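Local coordinates for periplasmic binding protein (Veillonella parvula, PDB 4OVK), which probably captures a solute in the periplasm and hands it to an ABC transporter for uptake into the cell, at residues 41-46 / 274-279; 69-72 / 77-80; 72-77 / 316-321; 308-313 / 325-330. All coordinates share one frame; numbering follows the deposited sequence.

Interaction 1 (41-46 / 274-279)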
loop_
_atom_site.group_PDB
_atom_site.type_symbol
_atom_site.label_atom_id
_atom_site.label_comp_id
_atom_site.label_asym_id
_atom_site.label_seq_id
_atom_site.Cartn_x
_atom_site.Cartn_y
_atom_site.Cartn_z
ATOM N N TRP A 41 6.146 0.651 -5.975
ATOM C CA TRP A 41 6.484 1.918 -6.612
ATOM C C TRP A 41 6.015 2.045 -8.055
ATOM O O TRP A 41 6.048 3.145 -8.602
ATOM C CB TRP A 41 7.986 2.248 -6.404
ATOM C CG TRP A 41 8.162 2.683 -4.976
ATOM C CD1 TRP A 41 8.264 1.873 -3.872
ATOM C CD2 TRP A 41 8.119 4.027 -4.481
ATOM N NE1 TRP A 41 8.332 2.640 -2.732
ATOM C CE2 TRP A 41 8.246 3.964 -3.080
ATOM C CE3 TRP A 41 8.022 5.283 -5.093
ATOM C CZ2 TRP A 41 8.261 5.105 -2.275
ATOM C CZ3 TRP A 41 8.029 6.423 -4.285
ATOM C CH2 TRP A 41 8.138 6.319 -2.892
ATOM N N THR A 42 5.553 0.952 -8.672
ATOM C CA THR A 42 4.944 1.055 -10.002
ATOM C C THR A 42 3.650 1.852 -9.881
ATOM O O THR A 42 3.429 2.819 -10.598
ATOM C CB THR A 42 4.735 -0.319 -10.658
ATOM O OG1 THR A 42 6.000 -0.822 -11.083
ATOM C CG2 THR A 42 3.821 -0.228 -11.877
ATOM N N SER A 43 2.818 1.475 -8.913
ATOM C CA SER A 43 1.589 2.234 -8.671
ATOM C C SER A 43 1.879 3.684 -8.241
ATOM O O SER A 43 1.126 4.599 -8.566
ATOM C CB SER A 43 0.712 1.501 -7.643
ATOM O OG SER A 43 1.280 1.513 -6.357
ATOM N N ILE A 44 2.967 3.901 -7.510
ATOM C CA ILE A 44 3.293 5.249 -7.066
ATOM C C ILE A 44 3.769 6.138 -8.225
ATOM O O ILE A 44 3.403 7.306 -8.306
ATOM C CB ILE A 44 4.281 5.267 -5.875
ATOM C CG1 ILE A 44 3.671 4.504 -4.683
ATOM C CG2 ILE A 44 4.571 6.708 -5.480
ATOM C CD1 ILE A 44 4.635 4.206 -3.544
ATOM N N VAL A 45 4.589 5.596 -9.120
ATOM C CA VAL A 45 4.971 6.352 -10.315
ATOM C C VAL A 45 3.733 6.712 -11.133
ATOM O O VAL A 45 3.588 7.847 -11.586
ATOM C CB VAL A 45 5.978 5.566 -11.151
ATOM C CG1 VAL A 45 6.130 6.163 -12.550
ATOM C CG2 VAL A 45 7.315 5.518 -10.404
ATOM N N TYR A 46 2.829 5.752 -11.295
ATOM C CA TYR A 46 1.572 6.009 -11.987
ATOM C C TYR A 46 0.816 7.193 -11.343
ATOM O O TYR A 46 0.323 8.075 -12.035
ATOM C CB TYR A 46 0.688 4.748 -12.026
ATOM C CG TYR A 46 -0.682 5.048 -12.541
ATOM C CD1 TYR A 46 -0.941 5.069 -13.897
ATOM C CD2 TYR A 46 -1.711 5.364 -11.670
ATOM C CE1 TYR A 46 -2.201 5.380 -14.381
ATOM C CE2 TYR A 46 -2.978 5.661 -12.138
ATOM C CZ TYR A 46 -3.216 5.676 -13.486
ATOM O OH TYR A 46 -4.470 5.995 -13.954
ATOM N N GLY A 274 -7.068 -0.768 -3.474
ATOM C CA GLY A 274 -7.240 0.149 -4.571
ATOM C C GLY A 274 -6.221 -0.204 -5.637
ATOM O O GLY A 274 -6.226 -1.325 -6.134
ATOM N N ILE A 275 -5.347 0.752 -5.934
ATOM C CA ILE A 275 -4.362 0.610 -6.991
ATOM C C ILE A 275 -3.306 -0.438 -6.611
ATOM O O ILE A 275 -2.710 -1.082 -7.483
ATOM C CB ILE A 275 -3.738 1.987 -7.304
ATOM C CG1 ILE A 275 -3.156 1.996 -8.721
ATOM C CG2 ILE A 275 -2.779 2.398 -6.196
ATOM C CD1 ILE A 275 -2.733 3.361 -9.189
ATOM N N TYR A 276 -3.115 -0.613 -5.305
ATOM C CA TYR A 276 -2.181 -1.567 -4.717
ATOM C C TYR A 276 -2.838 -1.940 -3.391
ATOM O O TYR A 276 -3.805 -1.268 -2.952
ATOM C CB TYR A 276 -0.794 -0.926 -4.510
ATOM C CG TYR A 276 0.288 -1.940 -4.194
ATOM C CD1 TYR A 276 0.736 -2.834 -5.162
ATOM C CD2 TYR A 276 0.832 -2.038 -2.922
ATOM C CE1 TYR A 276 1.694 -3.785 -4.869
ATOM C CE2 TYR A 276 1.805 -2.973 -2.627
ATOM C CZ TYR A 276 2.224 -3.846 -3.599
ATOM O OH TYR A 276 3.181 -4.785 -3.294
ATOM N N ARG A 277 -2.393 -3.010 -2.756
ATOM C CA ARG A 277 -3.023 -3.343 -1.480
ATOM C C ARG A 277 -2.738 -2.248 -0.441
ATOM O O ARG A 277 -1.731 -1.536 -0.501
ATOM C CB ARG A 277 -2.669 -4.739 -0.990
ATOM C CG ARG A 277 -1.227 -4.934 -0.644
ATOM C CD ARG A 277 -0.904 -6.414 -0.478
ATOM N NE ARG A 277 0.532 -6.551 -0.321
ATOM C CZ ARG A 277 1.327 -7.356 -1.024
ATOM N NH1 ARG A 277 2.627 -7.349 -0.769
ATOM N NH2 ARG A 277 0.850 -8.175 -1.957
ATOM N N TRP A 278 -3.687 -2.089 0.465
ATOM C CA TRP A 278 -3.657 -1.029 1.449
ATOM C C TRP A 278 -3.062 -1.495 2.773
ATOM O O TRP A 278 -3.036 -0.729 3.732
ATOM C CB TRP A 278 -5.082 -0.497 1.647
ATOM C CG TRP A 278 -5.599 0.348 0.530
ATOM C CD1 TRP A 278 -4.996 0.583 -0.687
ATOM C CD2 TRP A 278 -6.845 1.059 0.500
ATOM N NE1 TRP A 278 -5.793 1.408 -1.453
ATOM C CE2 TRP A 278 -6.928 1.716 -0.745
ATOM C CE3 TRP A 278 -7.901 1.217 1.418
ATOM C CZ2 TRP A 278 -8.022 2.509 -1.103
ATOM C CZ3 TRP A 278 -8.991 2.011 1.054
ATOM C CH2 TRP A 278 -9.035 2.645 -0.191
ATOM N N ASP A 279 -2.550 -2.731 2.786
ATOM C CA ASP A 279 -2.026 -3.405 3.978
ATOM C C ASP A 279 -0.691 -2.847 4.456
ATOM O O ASP A 279 -0.299 -3.128 5.584
ATOM C CB ASP A 279 -1.838 -4.907 3.709
ATOM C CG ASP A 279 -3.147 -5.617 3.304
ATOM O OD1 ASP A 279 -4.070 -5.745 4.129
ATOM O OD2 ASP A 279 -3.243 -6.053 2.148
#
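I275 meets S43 and Y46, two residues one turn apart on helix 41-49. The tight part is at Y46. I275 CD1 lies 3.3 Å from Y46 CD2, and Y46 CE2 is a little farther off at 3.7 Å. The methyl comes to that side of the ring at a slant. I275 is modelled in two conformations, so the 3.3 Å approach is that of one copy and its tightness is doubtful. I275 CG1 stands opposite the backbone N (chi1 -157°), which sends CD1 out to the ring.

Helix 41-49 follows strand 34-36 of one parallel sheet, and loop 274-279 follows strand 268-270 of the other. The contact therefore joins the two lobes of the periplasmic binding protein fold. In this family the ligand cleft lies between such lobes.

The looser part is at S43. Its CB sits 3.9 Å from I275 CG2, and its OG is 3.7 Å from Y276 CB. No hydrogen bond crosses here. S43 OG is hydrogen-bonded instead to the carbonyl O of P40, just before helix 41-49; chi1 of 69° turns it back towards the backbone. The touching residues are all buried, and neither part has a solvent side. F71 from helix 71-74 packs against I275 and S43 and sets its ring edge-to-face with Y46. On the loop, the backbone N of I275 is bonded to E284.

Interaction 2 (69-72 / 77-80)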
loop_
_atom_site.group_PDB
_atom_site.type_symbol
_atom_site.label_atom_id
_atom_site.label_comp_id
_atom_site.label_asym_id
_atom_site.label_seq_id
_atom_site.Cartn_x
_atom_site.Cartn_y
_atom_site.Cartn_z
ATOM N N SER A 69 -6.091 -5.958 -9.584
ATOM C CA SER A 69 -6.650 -4.745 -9.014
ATOM C C SER A 69 -7.232 -3.821 -10.064
ATOM O O SER A 69 -7.097 -4.050 -11.271
ATOM C CB SER A 69 -5.572 -4.006 -8.216
ATOM O OG SER A 69 -4.650 -3.383 -9.087
ATOM N N ILE A 70 -7.865 -2.762 -9.571
ATOM C CA ILE A 70 -8.428 -1.683 -10.399
ATOM C C ILE A 70 -7.351 -1.017 -11.267
ATOM O O ILE A 70 -7.655 -0.418 -12.291
ATOM C CB ILE A 70 -9.128 -0.611 -9.511
ATOM C CG1 ILE A 70 -9.926 0.409 -10.341
ATOM C CG2 ILE A 70 -8.124 0.155 -8.647
ATOM C CD1 ILE A 70 -11.310 -0.046 -10.727
ATOM N N PHE A 71 -6.088 -1.157 -10.859
ATOM C CA PHE A 71 -4.943 -0.666 -11.642
ATOM C C PHE A 71 -5.058 -1.110 -13.111
ATOM O O PHE A 71 -4.793 -0.327 -14.037
ATOM C CB PHE A 71 -3.630 -1.203 -11.005
ATOM C CG PHE A 71 -2.380 -0.417 -11.332
ATOM C CD1 PHE A 71 -2.385 0.709 -12.154
ATOM C CD2 PHE A 71 -1.174 -0.832 -10.792
ATOM C CE1 PHE A 71 -1.214 1.390 -12.421
ATOM C CE2 PHE A 71 -0.004 -0.149 -11.052
ATOM C CZ PHE A 71 -0.024 0.957 -11.875
ATOM N N LYS A 72 -5.465 -2.353 -13.332
ATOM C CA LYS A 72 -5.624 -2.878 -14.702
ATOM C C LYS A 72 -6.610 -2.048 -15.535
ATOM O O LYS A 72 -6.394 -1.822 -16.722
ATOM C CB LYS A 72 -6.079 -4.343 -14.700
ATOM C CG LYS A 72 -6.073 -4.957 -16.097
ATOM C CD LYS A 72 -6.254 -6.461 -16.057
ATOM C CE LYS A 72 -6.353 -7.045 -17.461
ATOM N NZ LYS A 72 -5.088 -6.912 -18.242
ATOM N N ASP A 77 -2.520 -0.141 -20.741
ATOM C CA ASP A 77 -1.271 -0.290 -21.508
ATOM C C ASP A 77 -0.152 -1.040 -20.757
ATOM O O ASP A 77 0.732 -1.615 -21.393
ATOM C CB ASP A 77 -0.742 1.072 -21.970
ATOM C CG ASP A 77 -1.688 1.795 -22.910
ATOM O OD1 ASP A 77 -2.700 1.207 -23.363
ATOM O OD2 ASP A 77 -1.416 2.980 -23.179
ATOM N N LEU A 78 -0.184 -1.049 -19.423
ATOM C CA LEU A 78 0.845 -1.762 -18.634
ATOM C C LEU A 78 0.841 -3.260 -18.871
ATOM O O LEU A 78 1.831 -3.928 -18.579
ATOM C CB LEU A 78 0.696 -1.521 -17.126
ATOM C CG LEU A 78 1.263 -0.279 -16.483
ATOM C CD1 LEU A 78 1.028 -0.291 -14.979
ATOM C CD2 LEU A 78 2.742 -0.135 -16.772
ATOM N N GLU A 79 -0.260 -3.800 -19.389
ATOM C CA GLU A 79 -0.299 -5.207 -19.776
ATOM C C GLU A 79 0.913 -5.612 -20.617
ATOM O O GLU A 79 1.403 -6.732 -20.508
ATOM C CB GLU A 79 -1.576 -5.518 -20.561
ATOM C CG GLU A 79 -1.731 -6.987 -20.920
ATOM C CD GLU A 79 -1.767 -7.872 -19.691
ATOM O OE1 GLU A 79 -2.327 -7.438 -18.670
ATOM O OE2 GLU A 79 -1.236 -8.997 -19.737
ATOM N N ASN A 80 1.386 -4.706 -21.465
ATOM C CA ASN A 80 2.453 -5.039 -22.405
ATOM C C ASN A 80 3.828 -4.566 -21.976
ATOM O O ASN A 80 4.767 -4.622 -22.764
ATOM C CB ASN A 80 2.135 -4.443 -23.765
ATOM C CG ASN A 80 0.778 -4.853 -24.247
ATOM O OD1 ASN A 80 0.468 -6.038 -24.300
ATOM N ND2 ASN A 80 -0.056 -3.875 -24.560
#
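K72 and E79 form the polar part of this contact. Their salt bridge runs from K72 NZ to E79 OE1 at 2.8 Å. The lysine chain is extended through chi3 and then bends at chi4 (66°), which swings NZ across to the glutamate. E79 bends at chi2 (60°) to meet it. K72 NZ has a second carboxylate partner in E67, on helix 60-67.

The apolar part is F71 against L78. L78 CD1 approaches the far end of the ring obliquely. It is 3.5 Å from F71 CZ and 3.8 Å from F71 CE1. Y66 of helix 60-67 also meets the ring edge-to-face.

A capping bond belongs to the first segment alone. F71 N donates to S69 OG at 3.2 Å, with an N-H to acceptor angle of 140°, where the chain turns into helix 71-74. S69 has two modelled conformations, so this bond holds for one of them.

This is a local turn of the N-terminal lobe, with helix 71-74 folding back on the 3-10 segment after it. The buried pair is apolar, and the charged pair is partly exposed. E67 and E79 bring like charges close together, and the lysine between them probably offsets their repulsion.

Interaction 3 (72-77 / 316-321)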
loop_
_atom_site.group_PDB
_atom_site.type_symbol
_atom_site.label_atom_id
_atom_site.label_comp_id
_atom_site.label_asym_id
_atom_site.label_seq_id
_atom_site.Cartn_x
_atom_site.Cartn_y
_atom_site.Cartn_z
ATOM N N LYS A 72 -5.465 -2.353 -13.332
ATOM C CA LYS A 72 -5.624 -2.878 -14.702
ATOM C C LYS A 72 -6.610 -2.048 -15.535
ATOM O O LYS A 72 -6.394 -1.822 -16.722
ATOM C CB LYS A 72 -6.079 -4.343 -14.700
ATOM C CG LYS A 72 -6.073 -4.957 -16.097
ATOM C CD LYS A 72 -6.254 -6.461 -16.057
ATOM C CE LYS A 72 -6.353 -7.045 -17.461
ATOM N NZ LYS A 72 -5.088 -6.912 -18.242
ATOM N N THR A 73 -7.673 -1.572 -14.902
ATOM C CA THR A 73 -8.650 -0.713 -15.570
ATOM C C THR A 73 -8.110 0.683 -15.815
ATOM O O THR A 73 -8.297 1.243 -16.900
ATOM C CB THR A 73 -9.920 -0.594 -14.729
ATOM O OG1 THR A 73 -10.465 -1.897 -14.551
ATOM C CG2 THR A 73 -10.945 0.291 -15.404
ATOM N N LEU A 74 -7.431 1.240 -14.815
ATOM C CA LEU A 74 -6.833 2.569 -14.945
ATOM C C LEU A 74 -5.746 2.634 -16.006
ATOM O O LEU A 74 -5.596 3.654 -16.655
ATOM C CB LEU A 74 -6.203 3.022 -13.635
ATOM C CG LEU A 74 -7.081 3.052 -12.398
ATOM C CD1 LEU A 74 -6.252 3.406 -11.187
ATOM C CD2 LEU A 74 -8.210 4.032 -12.596
ATOM N N ALA A 75 -4.980 1.558 -16.148
ATOM C CA ALA A 75 -3.761 1.574 -16.946
ATOM C C ALA A 75 -3.665 0.333 -17.840
ATOM O O ALA A 75 -2.779 -0.501 -17.650
ATOM C CB ALA A 75 -2.563 1.665 -16.012
ATOM N N PRO A 76 -4.582 0.210 -18.820
ATOM C CA PRO A 76 -4.595 -0.958 -19.703
ATOM C C PRO A 76 -3.263 -1.199 -20.435
ATOM O O PRO A 76 -2.904 -2.346 -20.683
ATOM C CB PRO A 76 -5.752 -0.661 -20.686
ATOM C CG PRO A 76 -6.051 0.790 -20.537
ATOM C CD PRO A 76 -5.703 1.128 -19.116
ATOM N N ASP A 77 -2.520 -0.141 -20.741
ATOM C CA ASP A 77 -1.271 -0.290 -21.508
ATOM C C ASP A 77 -0.152 -1.040 -20.757
ATOM O O ASP A 77 0.732 -1.615 -21.393
ATOM C CB ASP A 77 -0.742 1.072 -21.970
ATOM C CG ASP A 77 -1.688 1.795 -22.910
ATOM O OD1 ASP A 77 -2.700 1.207 -23.363
ATOM O OD2 ASP A 77 -1.416 2.980 -23.179
ATOM N N THR A 316 -9.096 13.289 -9.077
ATOM C CA THR A 316 -8.059 14.340 -9.013
ATOM C C THR A 316 -6.724 13.838 -9.540
ATOM O O THR A 316 -6.077 14.496 -10.377
ATOM C CB THR A 316 -7.902 14.845 -7.566
ATOM O OG1 THR A 316 -9.114 15.486 -7.156
ATOM C CG2 THR A 316 -6.750 15.847 -7.427
ATOM N N PHE A 317 -6.326 12.670 -9.083
ATOM C CA PHE A 317 -4.981 12.182 -9.353
ATOM C C PHE A 317 -4.869 11.255 -10.564
ATOM O O PHE A 317 -3.832 11.250 -11.252
ATOM C CB PHE A 317 -4.392 11.558 -8.082
ATOM C CG PHE A 317 -4.221 12.551 -6.969
ATOM C CD1 PHE A 317 -3.334 13.622 -7.104
ATOM C CD2 PHE A 317 -4.951 12.444 -5.806
ATOM C CE1 PHE A 317 -3.188 14.553 -6.095
ATOM C CE2 PHE A 317 -4.794 13.365 -4.782
ATOM C CZ PHE A 317 -3.904 14.419 -4.922
ATOM N N TYR A 318 -5.922 10.496 -10.854
ATOM C CA TYR A 318 -5.877 9.521 -11.945
ATOM C C TYR A 318 -6.784 9.909 -13.129
ATOM O O TYR A 318 -6.773 9.228 -14.152
ATOM C CB TYR A 318 -6.300 8.137 -11.470
ATOM C CG TYR A 318 -5.667 7.603 -10.209
ATOM C CD1 TYR A 318 -4.372 7.929 -9.835
ATOM C CD2 TYR A 318 -6.358 6.714 -9.404
ATOM C CE1 TYR A 318 -3.801 7.405 -8.687
ATOM C CE2 TYR A 318 -5.796 6.180 -8.265
ATOM C CZ TYR A 318 -4.505 6.518 -7.912
ATOM O OH TYR A 318 -3.938 5.996 -6.776
ATOM N N HIS A 319 -7.576 10.974 -12.989
ATOM C CA HIS A 319 -8.545 11.378 -14.006
ATOM C C HIS A 319 -9.454 10.224 -14.354
ATOM O O HIS A 319 -9.715 9.956 -15.528
ATOM C CB HIS A 319 -7.864 11.926 -15.275
ATOM C CG HIS A 319 -6.939 13.053 -14.987
ATOM N ND1 HIS A 319 -7.390 14.290 -14.585
ATOM C CD2 HIS A 319 -5.589 13.115 -14.956
ATOM C CE1 HIS A 319 -6.353 15.073 -14.346
ATOM N NE2 HIS A 319 -5.251 14.380 -14.554
ATOM N N TYR A 320 -9.920 9.533 -13.317
ATOM C CA TYR A 320 -10.779 8.374 -13.495
ATOM C C TYR A 320 -11.947 8.515 -12.535
ATOM O O TYR A 320 -11.746 8.760 -11.343
ATOM C CB TYR A 320 -10.030 7.060 -13.218
ATOM C CG TYR A 320 -10.823 5.827 -13.621
ATOM C CD1 TYR A 320 -10.799 5.365 -14.938
ATOM C CD2 TYR A 320 -11.616 5.136 -12.703
ATOM C CE1 TYR A 320 -11.533 4.275 -15.326
ATOM C CE2 TYR A 320 -12.351 4.023 -13.094
ATOM C CZ TYR A 320 -12.299 3.594 -14.400
ATOM O OH TYR A 320 -13.032 2.495 -14.817
ATOM N N ASN A 321 -13.154 8.377 -13.072
ATOM C CA ASN A 321 -14.385 8.466 -12.282
ATOM C C ASN A 321 -14.958 7.082 -11.993
ATOM O O ASN A 321 -15.552 6.429 -12.865
ATOM C CB ASN A 321 -15.392 9.353 -13.005
ATOM C CG ASN A 321 -14.930 10.793 -13.102
ATOM O OD1 ASN A 321 -14.286 11.311 -12.188
ATOM N ND2 ASN A 321 -15.267 11.458 -14.209
#
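L74 carries the apolar contact with one methyl on each of two tyrosines. Its CD2 sits over a face of the Y320 ring, a CH-pi contact. The methyl is 3.7 Å from the ring centroid and 27° off the normal. It is shifted towards the CB end of the ring, with L74 CD2 3.3 Å from Y320 CG. L74 CD1 touches the other tyrosine obliquely, 3.8 Å from Y318 CD2. The extended chi1 of Y320 (-170°) carries its ring across the end of helix 71-74, from L74 to T73.

The contact ties helix 71-74 of the N-terminal lobe to the end of helix 306-318 and the turn after it. The long helix 150-170, on which F317 packs, runs between the two parallel sheets, as in binding proteins whose lobes are linked by a single helix.

Close polar-apolar packing is seen at T73. Its CG2 methyl is 3.1 Å from Y320 OH, and the two side chains cross at about a right angle.

Both tyrosine hydroxyls have hydrogen-bond partners outside these segments, E326 for Y320 and E284 for Y318. An alanine in place of Y320 would remove the ring face that receives L74 and is likely to leave E326 without its hydroxyl partner.

Interaction 4 (308-313 / 325-330)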
loop_
_atom_site.group_PDB
_atom_site.type_symbol
_atom_site.label_atom_id
_atom_site.label_comp_id
_atom_site.label_asym_id
_atom_site.label_seq_id
_atom_site.Cartn_x
_atom_site.Cartn_y
_atom_site.Cartn_z
ATOM N N ASP A 308 -17.023 9.324 -1.088
ATOM C CA ASP A 308 -16.777 10.610 -1.738
ATOM C C ASP A 308 -15.289 10.916 -1.811
ATOM O O ASP A 308 -14.806 11.417 -2.817
ATOM C CB ASP A 308 -17.490 11.755 -1.005
ATOM C CG ASP A 308 -18.994 11.635 -1.051
ATOM O OD1 ASP A 308 -19.518 10.868 -1.877
ATOM O OD2 ASP A 308 -19.671 12.326 -0.254
ATOM N N ASP A 309 -14.568 10.637 -0.737
ATOM C CA ASP A 309 -13.146 10.931 -0.689
ATOM C C ASP A 309 -12.395 10.019 -1.670
ATOM O O ASP A 309 -11.449 10.460 -2.322
ATOM C CB ASP A 309 -12.586 10.745 0.718
ATOM C CG ASP A 309 -13.165 11.728 1.718
ATOM O OD1 ASP A 309 -13.861 12.706 1.329
ATOM O OD2 ASP A 309 -12.918 11.507 2.923
ATOM N N LEU A 310 -12.832 8.761 -1.777
ATOM C CA LEU A 310 -12.252 7.825 -2.750
ATOM C C LEU A 310 -12.498 8.332 -4.180
ATOM O O LEU A 310 -11.569 8.386 -4.978
ATOM C CB LEU A 310 -12.856 6.430 -2.537
ATOM C CG LEU A 310 -12.423 5.303 -3.454
ATOM C CD1 LEU A 310 -10.944 5.000 -3.277
ATOM C CD2 LEU A 310 -13.243 4.052 -3.232
ATOM N N LYS A 311 -13.743 8.712 -4.497
ATOM C CA LYS A 311 -14.052 9.240 -5.825
ATOM C C LYS A 311 -13.230 10.487 -6.136
ATOM O O LYS A 311 -12.698 10.626 -7.245
ATOM C CB LYS A 311 -15.532 9.551 -5.971
ATOM C CG LYS A 311 -16.383 8.292 -5.996
ATOM C CD LYS A 311 -17.858 8.600 -5.829
ATOM C CE LYS A 311 -18.417 9.246 -7.072
ATOM N NZ LYS A 311 -19.899 9.270 -7.010
ATOM N N GLN A 312 -13.133 11.385 -5.159
ATOM C CA GLN A 312 -12.373 12.620 -5.327
ATOM C C GLN A 312 -10.907 12.319 -5.629
ATOM O O GLN A 312 -10.338 12.931 -6.539
ATOM C CB GLN A 312 -12.478 13.503 -4.091
ATOM C CG GLN A 312 -11.688 14.793 -4.172
ATOM C CD GLN A 312 -11.665 15.530 -2.839
ATOM O OE1 GLN A 312 -10.989 15.121 -1.886
ATOM N NE2 GLN A 312 -12.400 16.614 -2.768
ATOM N N PHE A 313 -10.322 11.396 -4.874
ATOM C CA PHE A 313 -8.910 11.027 -5.056
ATOM C C PHE A 313 -8.662 10.476 -6.476
ATOM O O PHE A 313 -7.758 10.941 -7.178
ATOM C CB PHE A 313 -8.493 10.012 -4.004
ATOM C CG PHE A 313 -7.009 9.737 -3.974
ATOM C CD1 PHE A 313 -6.432 8.835 -4.860
ATOM C CD2 PHE A 313 -6.197 10.379 -3.055
ATOM C CE1 PHE A 313 -5.068 8.569 -4.809
ATOM C CE2 PHE A 313 -4.839 10.136 -3.019
ATOM C CZ PHE A 313 -4.276 9.241 -3.907
ATOM N N SER A 325 -20.119 0.114 -8.764
ATOM C CA SER A 325 -19.609 -1.262 -8.785
ATOM C C SER A 325 -18.123 -1.311 -8.452
ATOM O O SER A 325 -17.694 -2.147 -7.665
ATOM C CB SER A 325 -19.838 -1.922 -10.147
ATOM O OG SER A 325 -21.218 -2.057 -10.417
ATOM N N GLU A 326 -17.343 -0.410 -9.052
ATOM C CA GLU A 326 -15.900 -0.368 -8.807
ATOM C C GLU A 326 -15.608 -0.024 -7.337
ATOM O O GLU A 326 -14.717 -0.598 -6.726
ATOM C CB GLU A 326 -15.202 0.609 -9.766
ATOM C CG GLU A 326 -15.159 0.111 -11.215
ATOM C CD GLU A 326 -14.742 1.180 -12.213
ATOM O OE1 GLU A 326 -15.092 2.364 -12.004
ATOM O OE2 GLU A 326 -14.083 0.830 -13.231
ATOM N N ILE A 327 -16.380 0.893 -6.767
ATOM C CA ILE A 327 -16.213 1.246 -5.359
ATOM C C ILE A 327 -16.549 0.049 -4.464
ATOM O O ILE A 327 -15.855 -0.206 -3.485
ATOM C CB ILE A 327 -17.076 2.471 -4.986
ATOM C CG1 ILE A 327 -16.561 3.708 -5.737
ATOM C CG2 ILE A 327 -17.092 2.696 -3.475
ATOM C CD1 ILE A 327 -17.573 4.822 -5.834
ATOM N N ASN A 328 -17.589 -0.700 -4.816
ATOM C CA ASN A 328 -17.953 -1.902 -4.048
ATOM C C ASN A 328 -16.778 -2.886 -4.030
ATOM O O ASN A 328 -16.444 -3.446 -3.001
ATOM C CB ASN A 328 -19.187 -2.579 -4.652
ATOM C CG ASN A 328 -19.747 -3.704 -3.787
ATOM O OD1 ASN A 328 -19.029 -4.417 -3.092
ATOM N ND2 ASN A 328 -21.053 -3.858 -3.833
ATOM N N THR A 329 -16.157 -3.074 -5.182
ATOM C CA THR A 329 -15.011 -3.974 -5.304
ATOM C C THR A 329 -13.808 -3.498 -4.494
ATOM O O THR A 329 -13.232 -4.276 -3.733
ATOM C CB THR A 329 -14.624 -4.146 -6.782
ATOM O OG1 THR A 329 -15.746 -4.671 -7.486
ATOM C CG2 THR A 329 -13.476 -5.116 -6.936
ATOM N N ILE A 330 -13.440 -2.228 -4.646
ATOM C CA ILE A 330 -12.307 -1.663 -3.909
ATOM C C ILE A 330 -12.501 -1.789 -2.396
ATOM O O ILE A 330 -11.594 -2.216 -1.690
ATOM C CB ILE A 330 -12.083 -0.186 -4.278
ATOM C CG1 ILE A 330 -11.577 -0.106 -5.727
ATOM C CG2 ILE A 330 -11.142 0.488 -3.287
ATOM C CD1 ILE A 330 -11.560 1.292 -6.310
#
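L310 reaches from helix 308-313 to both I327 and I330 with a single methyl. Its CD2 is 4.1 Å from I330 CG2, and these two side chains meet tip to tip. The same CD2 is 4.1 Å from I327 CG2, but here the two side chains run alongside each other, pointing opposite ways. Its chi1 of 179° carries the leucine end out towards the other helix. Both isoleucines turn CG2 away from their backbone N, towards L310.

K311 uses its aliphatic stem. K311 CG lies 3.7 Å from I327 CD1, and the lysine stem lies nearly perpendicular to the isoleucine. K311 has two modelled conformations, so this contact belongs to one of them.

The axes of the two segments come no closer than 11.4 Å, at an angle of 108°. At that spacing the helices meet through the ends of their side chains. L287 of helix 285-296 and L322 also pack on L310.

An alanine at I327 would lack both methyl branches that meet L310 and K311, and would probably open a gap between the helices.

No hydrogen bond or salt bridge crosses the contact. These two successive helices of the C-terminal part are joined by apolar packing, with only the aliphatic stem of K311 taking part, in the conformer described.

In the fold
Interaction 1 lies nearest the centre of the chain, about 6 Å from it, and all its touching residues are buried. The other three centres lie 16 to 17 Å out. Interaction 4 is also mainly buried, whereas interactions 2 and 3 are partly buried. Interactions 2 and 3 share helix 71-74, and interactions 3 and 4 share helix 306-318. Interaction 1 touches the other three. Y318 of interaction 3 packs on both Y46 and I275. The chemistry follows the place. Interactions 1, 3 and 4 have no polar bond across them, 3 adding a CH-pi contact; interaction 2 alone has a salt bridge.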